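Local coordinates for protein hyaluronidase (Thermobaculum terrenum, PDB 5DIY) that probably acts as a family 84 glycoside hydrolase with hexosaminidase activity, removing O-linked N-acetylglucosamine, at residues M232-I237 / N311-L316; I237-H242 / K306-N311. All coordinates share one frame; numbering follows the deposited sequence.

Overall arrangement
Interactions 1 and 2 lie side by side, their centres about 7 Å apart, and share Ile237 and Asn311. In both, the loop between barrel strands 218-222 and 251-256 meets the chain around the end of helix 301-308. Along the sequence the order is 232-237, 237-242, 306-311, 311-316, so interaction 2 falls within the span bridged by interaction 1. The two therefore tie the long loop after the seventh strand of the closed eight-stranded parallel barrel to the start of the mainly helical C-terminal part. Interaction 1 is nearer the sugar site, with the His236 side chain about 9 Å from a bound NAG. Interaction 2 lies farther from the sugar site.

Interaction 1 (M232-I237 / N311-L316); sequences MPELHI and NTISCL
His236, the centre of an inverse gamma turn, meets Ile313 and Ser314 with the CD2 side of its ring. His236 CD2 lies 3.3 Å from the backbone O of Ile313, which sits near the ring plane. Ser314 CB approaches the same ring obliquely. His236 NE2 donates to Glu234 OE1 at 2.7 Å, almost in the ring plane, with an N-H...O angle of 159°. The carboxylate accepts on its anti lone pair, and this bond probably limits turning of the imidazole. Glu234 has CG anti to its carbonyl carbon (chi1 -61°) and an extended chain beyond. This lays it at about a right angle across Ile313, whose CG2 is 3.9 Å from Glu234 CD. No direct hydrogen bond joins the segments. One water takes the Leu235 N-H and donates to Asn311 OD1, both at 2.9 Å. A second lies between Leu235 O and Ile313 O. The far oxygen of Glu234 forms a salt bridge with Arg435, and His236 ND1 bonds to Pro225 O. The Asn311 amide has its outside partner in Phe307. The contact joins the loop between strands 218-222 and 251-256 to the linker before helix 322-336, with Trp375 of helix 373-398 against Leu235 and Asn311.

Interaction 2 (I237-H242 / K306-N311); sequences IGPYDH and KFYQSN
Gly238 and Tyr308 bring their backbones to 7.2 Å between CA atoms, where the loop meets the end of helix 301-308 and the chain makes a type I beta turn from Tyr308 to Asn311. This joins a loop of the TIM-barrel domain to the helix-to-linker junction. Tyr308 carries the contact. Its CG is anti to the backbone N (chi1 174°), which sends the ring out to Gly238. Gly238 CA lies obliquely to the ring, 3.3 Å from Tyr308 CE1. Gly238 CA is also 3.4 Å from Tyr308 OH. Pro239 CD comes within 3.7 Å of Tyr308 OH, the two side chains crossing at a slant. Ile237 and Tyr308 run past each other in opposite directions, with CG1 of the isoleucine 4.2 Å from CD1 of the tyrosine. Trp288 also meets the Tyr308 ring. Replacing Tyr308 by an alanine would probably open a gap beside Gly238 and Pro239 and deprive the water on Pro239 O of its weak link to the phenol. Another water joins Gly238 N to Asn311 O and lies at the edge of the Tyr308 ring. Phe307 O accepts from both Ser310 N and Asn311 ND2, which reach it from opposite faces of its plane. The same Asn311 ND2 sits over the centre of the Phe307 ring, 3.2 Å above its plane.

Interaction 1 (M232-I237 / N311-L316)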
loop_
_atom_site.group_PDB
_atom_site.type_symbol
_atom_site.label_atom_id
_atom_site.label_comp_id
_atom_site.label_asym_id
_atom_site.label_seq_id
_atom_site.Cartn_x
_atom_site.Cartn_y
_atom_site.Cartn_z
ATOM N N MET C 232 -3.133 -0.854 -7.116
ATOM C CA MET C 232 -4.267 -1.793 -6.905
ATOM C C MET C 232 -3.995 -3.278 -7.241
ATOM O O MET C 232 -4.465 -4.152 -6.524
ATOM C CB MET C 232 -5.543 -1.297 -7.615
ATOM C CG MET C 232 -6.337 -0.254 -6.832
ATOM S SD MET C 232 -7.997 0.046 -7.497
ATOM C CE MET C 232 -7.591 1.094 -8.889
ATOM N N PRO C 233 -3.235 -3.570 -8.312
ATOM C CA PRO C 233 -2.884 -4.975 -8.598
ATOM C C PRO C 233 -2.019 -5.694 -7.546
ATOM O O PRO C 233 -1.985 -6.931 -7.532
ATOM C CB PRO C 233 -2.133 -4.877 -9.921
ATOM C CG PRO C 233 -2.710 -3.681 -10.584
ATOM C CD PRO C 233 -2.941 -2.701 -9.465
ATOM N N GLU C 234 -1.345 -4.939 -6.679
ATOM C CA GLU C 234 -0.453 -5.508 -5.664
ATOM C C GLU C 234 -1.176 -5.781 -4.360
ATOM O O GLU C 234 -1.798 -4.876 -3.802
ATOM C CB GLU C 234 0.697 -4.547 -5.396
ATOM C CG GLU C 234 1.550 -4.281 -6.619
ATOM C CD GLU C 234 2.374 -3.014 -6.520
ATOM O OE1 GLU C 234 2.531 -2.446 -5.412
ATOM O OE2 GLU C 234 2.877 -2.599 -7.577
ATOM N N LEU C 235 -1.089 -7.022 -3.872
ATOM C CA LEU C 235 -1.604 -7.358 -2.551
ATOM C C LEU C 235 -0.528 -7.057 -1.507
ATOM O O LEU C 235 0.404 -7.849 -1.309
ATOM C CB LEU C 235 -2.046 -8.818 -2.467
ATOM C CG LEU C 235 -2.647 -9.265 -1.132
ATOM C CD1 LEU C 235 -3.921 -8.490 -0.819
ATOM C CD2 LEU C 235 -2.903 -10.765 -1.137
ATOM N N HIS C 236 -0.678 -5.923 -0.828
ATOM C CA HIS C 236 0.289 -5.484 0.182
ATOM C C HIS C 236 -0.018 -6.111 1.532
ATOM O O HIS C 236 -0.525 -5.442 2.445
ATOM C CB HIS C 236 0.302 -3.960 0.301
ATOM C CG HIS C 236 0.799 -3.259 -0.923
ATOM N ND1 HIS C 236 0.553 -1.925 -1.163
ATOM C CD2 HIS C 236 1.523 -3.703 -1.976
ATOM C CE1 HIS C 236 1.118 -1.574 -2.304
ATOM N NE2 HIS C 236 1.709 -2.636 -2.821
ATOM N N ILE C 237 0.303 -7.396 1.663
ATOM C CA ILE C 237 0.101 -8.114 2.927
ATOM C C ILE C 237 1.391 -8.378 3.709
ATOM O O ILE C 237 1.327 -8.945 4.795
ATOM C CB ILE C 237 -0.705 -9.425 2.745
ATOM C CG1 ILE C 237 -0.099 -10.321 1.655
ATOM C CG2 ILE C 237 -2.163 -9.086 2.458
ATOM C CD1 ILE C 237 -0.540 -11.769 1.737
ATOM N N ASN C 311 3.543 -12.517 -3.352
ATOM C CA ASN C 311 2.913 -11.218 -3.093
ATOM C C ASN C 311 3.819 -10.265 -2.313
ATOM O O ASN C 311 3.352 -9.522 -1.443
ATOM C CB ASN C 311 1.593 -11.427 -2.345
ATOM C CG ASN C 311 0.575 -12.181 -3.177
ATOM O OD1 ASN C 311 -0.057 -11.610 -4.062
ATOM N ND2 ASN C 311 0.424 -13.472 -2.905
ATOM N N THR C 312 5.111 -10.274 -2.638
ATOM C CA THR C 312 6.085 -9.429 -1.952
ATOM C C THR C 312 6.132 -7.991 -2.484
ATOM O O THR C 312 6.539 -7.094 -1.745
ATOM C CB THR C 312 7.510 -10.024 -2.016
ATOM O OG1 THR C 312 7.899 -10.210 -3.381
ATOM C CG2 THR C 312 7.565 -11.347 -1.298
ATOM N N ILE C 313 5.700 -7.768 -3.733
ATOM C CA ILE C 313 5.901 -6.480 -4.401
ATOM C C ILE C 313 5.158 -5.367 -3.645
ATOM O O ILE C 313 3.943 -5.424 -3.446
ATOM C CB ILE C 313 5.500 -6.481 -5.904
ATOM C CG1 ILE C 313 6.383 -7.442 -6.710
ATOM C CG2 ILE C 313 5.640 -5.077 -6.497
ATOM C CD1 ILE C 313 5.858 -7.762 -8.097
ATOM N N SER C 314 5.925 -4.376 -3.210
ATOM C CA SER C 314 5.404 -3.166 -2.575
ATOM C C SER C 314 6.539 -2.159 -2.513
ATOM O O SER C 314 7.673 -2.496 -2.848
ATOM C CB SER C 314 4.906 -3.462 -1.155
ATOM O OG SER C 314 5.985 -3.696 -0.268
ATOM N N CYS C 315 6.260 -0.949 -2.037
ATOM C CA CYS C 315 7.321 0.022 -1.759
ATOM C C CYS C 315 8.411 -0.537 -0.819
ATOM O O CYS C 315 9.573 -0.156 -0.926
ATOM C CB CYS C 315 6.736 1.310 -1.166
ATOM S SG CYS C 315 6.002 1.132 0.480
ATOM N N LEU C 316 8.027 -1.433 0.089
ATOM C CA LEU C 316 8.966 -2.069 1.024
ATOM C C LEU C 316 9.855 -3.125 0.353
ATOM O O LEU C 316 10.995 -3.315 0.761
ATOM C CB LEU C 316 8.210 -2.712 2.189
ATOM C CG LEU C 316 7.289 -1.802 3.010
ATOM C CD1 LEU C 316 6.578 -2.590 4.099
ATOM C CD2 LEU C 316 8.067 -0.644 3.616
HETATM O O HOH W 1 0.251 -9.093 -5.436
HETATM O O HOH W 2 2.232 -7.569 -3.671
#

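Interaction 2 (I237-H242 / K306-N311)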
loop_
_atom_site.group_PDB
_atom_site.type_symbol
_atom_site.label_atom_id
_atom_site.label_comp_id
_atom_site.label_asym_id
_atom_site.label_seq_id
_atom_site.Cartn_x
_atom_site.Cartn_y
_atom_site.Cartn_z
ATOM N N ILE C 237 0.303 -7.396 1.663
ATOM C CA ILE C 237 0.101 -8.114 2.927
ATOM C C ILE C 237 1.391 -8.378 3.709
ATOM O O ILE C 237 1.327 -8.945 4.795
ATOM C CB ILE C 237 -0.705 -9.425 2.745
ATOM C CG1 ILE C 237 -0.099 -10.321 1.655
ATOM C CG2 ILE C 237 -2.163 -9.086 2.458
ATOM C CD1 ILE C 237 -0.540 -11.769 1.737
ATOM N N GLY C 238 2.541 -7.948 3.185
ATOM C CA GLY C 238 3.825 -8.173 3.846
ATOM C C GLY C 238 3.988 -7.356 5.117
ATOM O O GLY C 238 3.255 -6.386 5.327
ATOM N N PRO C 239 4.964 -7.723 5.969
ATOM C CA PRO C 239 5.116 -7.010 7.232
ATOM C C PRO C 239 5.580 -5.572 7.059
ATOM O O PRO C 239 6.283 -5.251 6.099
ATOM C CB PRO C 239 6.187 -7.829 7.963
ATOM C CG PRO C 239 7.039 -8.352 6.860
ATOM C CD PRO C 239 6.070 -8.674 5.750
ATOM N N TYR C 240 5.162 -4.718 7.986
ATOM C CA TYR C 240 5.761 -3.398 8.177
ATOM C C TYR C 240 7.278 -3.571 8.297
ATOM O O TYR C 240 7.745 -4.483 8.987
ATOM C CB TYR C 240 5.197 -2.759 9.447
ATOM C CG TYR C 240 5.415 -1.273 9.573
ATOM C CD1 TYR C 240 4.822 -0.384 8.681
ATOM C CD2 TYR C 240 6.188 -0.744 10.609
ATOM C CE1 TYR C 240 5.008 0.989 8.804
ATOM C CE2 TYR C 240 6.379 0.626 10.735
ATOM C CZ TYR C 240 5.789 1.481 9.835
ATOM O OH TYR C 240 5.979 2.823 9.988
ATOM N N ASP C 241 8.045 -2.736 7.598
ATOM C CA ASP C 241 9.495 -2.943 7.537
ATOM C C ASP C 241 10.271 -1.697 7.148
ATOM O O ASP C 241 9.716 -0.754 6.581
ATOM C CB ASP C 241 9.817 -4.073 6.536
ATOM C CG ASP C 241 11.041 -4.895 6.924
ATOM O OD1 ASP C 241 11.805 -4.512 7.842
ATOM O OD2 ASP C 241 11.248 -5.940 6.278
ATOM N N HIS C 242 11.565 -1.724 7.477
ATOM C CA HIS C 242 12.550 -0.718 7.059
ATOM C C HIS C 242 12.307 0.654 7.679
ATOM O O HIS C 242 12.678 1.680 7.103
ATOM C CB HIS C 242 12.629 -0.633 5.532
ATOM C CG HIS C 242 12.783 -1.964 4.872
ATOM N ND1 HIS C 242 12.126 -2.306 3.709
ATOM C CD2 HIS C 242 13.498 -3.054 5.233
ATOM C CE1 HIS C 242 12.449 -3.542 3.376
ATOM N NE2 HIS C 242 13.281 -4.017 4.283
ATOM N N LYS C 306 4.049 -19.501 2.062
ATOM C CA LYS C 306 4.287 -19.824 0.652
ATOM C C LYS C 306 3.608 -18.852 -0.308
ATOM O O LYS C 306 4.211 -18.423 -1.281
ATOM C CB LYS C 306 3.819 -21.251 0.329
ATOM C CG LYS C 306 4.335 -21.771 -0.998
ATOM C CD LYS C 306 5.816 -22.106 -0.881
ATOM C CE LYS C 306 6.499 -22.140 -2.218
ATOM N NZ LYS C 306 7.974 -22.187 -2.037
ATOM N N PHE C 307 2.346 -18.539 -0.035
ATOM C CA PHE C 307 1.572 -17.634 -0.866
ATOM C C PHE C 307 2.170 -16.218 -0.831
ATOM O O PHE C 307 2.160 -15.517 -1.851
ATOM C CB PHE C 307 0.109 -17.632 -0.403
ATOM C CG PHE C 307 -0.776 -16.694 -1.170
ATOM C CD1 PHE C 307 -1.079 -16.939 -2.507
ATOM C CD2 PHE C 307 -1.333 -15.575 -0.550
ATOM C CE1 PHE C 307 -1.900 -16.082 -3.218
ATOM C CE2 PHE C 307 -2.165 -14.714 -1.257
ATOM C CZ PHE C 307 -2.445 -14.965 -2.592
ATOM N N TYR C 308 2.697 -15.816 0.332
ATOM C CA TYR C 308 3.313 -14.493 0.486
ATOM C C TYR C 308 4.559 -14.317 -0.394
ATOM O O TYR C 308 4.833 -13.205 -0.836
ATOM C CB TYR C 308 3.625 -14.137 1.956
ATOM C CG TYR C 308 4.387 -12.828 2.055
ATOM C CD1 TYR C 308 3.848 -11.650 1.519
ATOM C CD2 TYR C 308 5.674 -12.773 2.599
ATOM C CE1 TYR C 308 4.554 -10.453 1.538
ATOM C CE2 TYR C 308 6.386 -11.573 2.633
ATOM C CZ TYR C 308 5.819 -10.418 2.101
ATOM O OH TYR C 308 6.503 -9.229 2.117
ATOM N N GLN C 309 5.278 -15.401 -0.691
ATOM C CA GLN C 309 6.438 -15.323 -1.598
ATOM C C GLN C 309 6.109 -14.772 -3.000
ATOM O O GLN C 309 6.975 -14.186 -3.638
ATOM C CB GLN C 309 7.112 -16.683 -1.737
ATOM C CG GLN C 309 7.816 -17.171 -0.486
ATOM C CD GLN C 309 8.401 -18.562 -0.652
ATOM O OE1 GLN C 309 8.018 -19.312 -1.554
ATOM N NE2 GLN C 309 9.345 -18.910 0.216
ATOM N N SER C 310 4.867 -14.953 -3.451
ATOM C CA SER C 310 4.374 -14.404 -4.720
ATOM C C SER C 310 3.639 -13.048 -4.576
ATOM O O SER C 310 3.181 -12.485 -5.581
ATOM C CB SER C 310 3.460 -15.440 -5.409
ATOM O OG SER C 310 4.211 -16.529 -5.934
ATOM N N ASN C 311 3.543 -12.517 -3.352
ATOM C CA ASN C 311 2.913 -11.218 -3.093
ATOM C C ASN C 311 3.819 -10.265 -2.313
ATOM O O ASN C 311 3.352 -9.522 -1.443
ATOM C CB ASN C 311 1.593 -11.427 -2.345
ATOM C CG ASN C 311 0.575 -12.181 -3.177
ATOM O OD1 ASN C 311 -0.057 -11.610 -4.062
ATOM N ND2 ASN C 311 0.424 -13.472 -2.905
HETATM O O HOH W 3 3.251 -7.201 0.374
HETATM O O HOH W 4 6.989 -6.259 3.487
#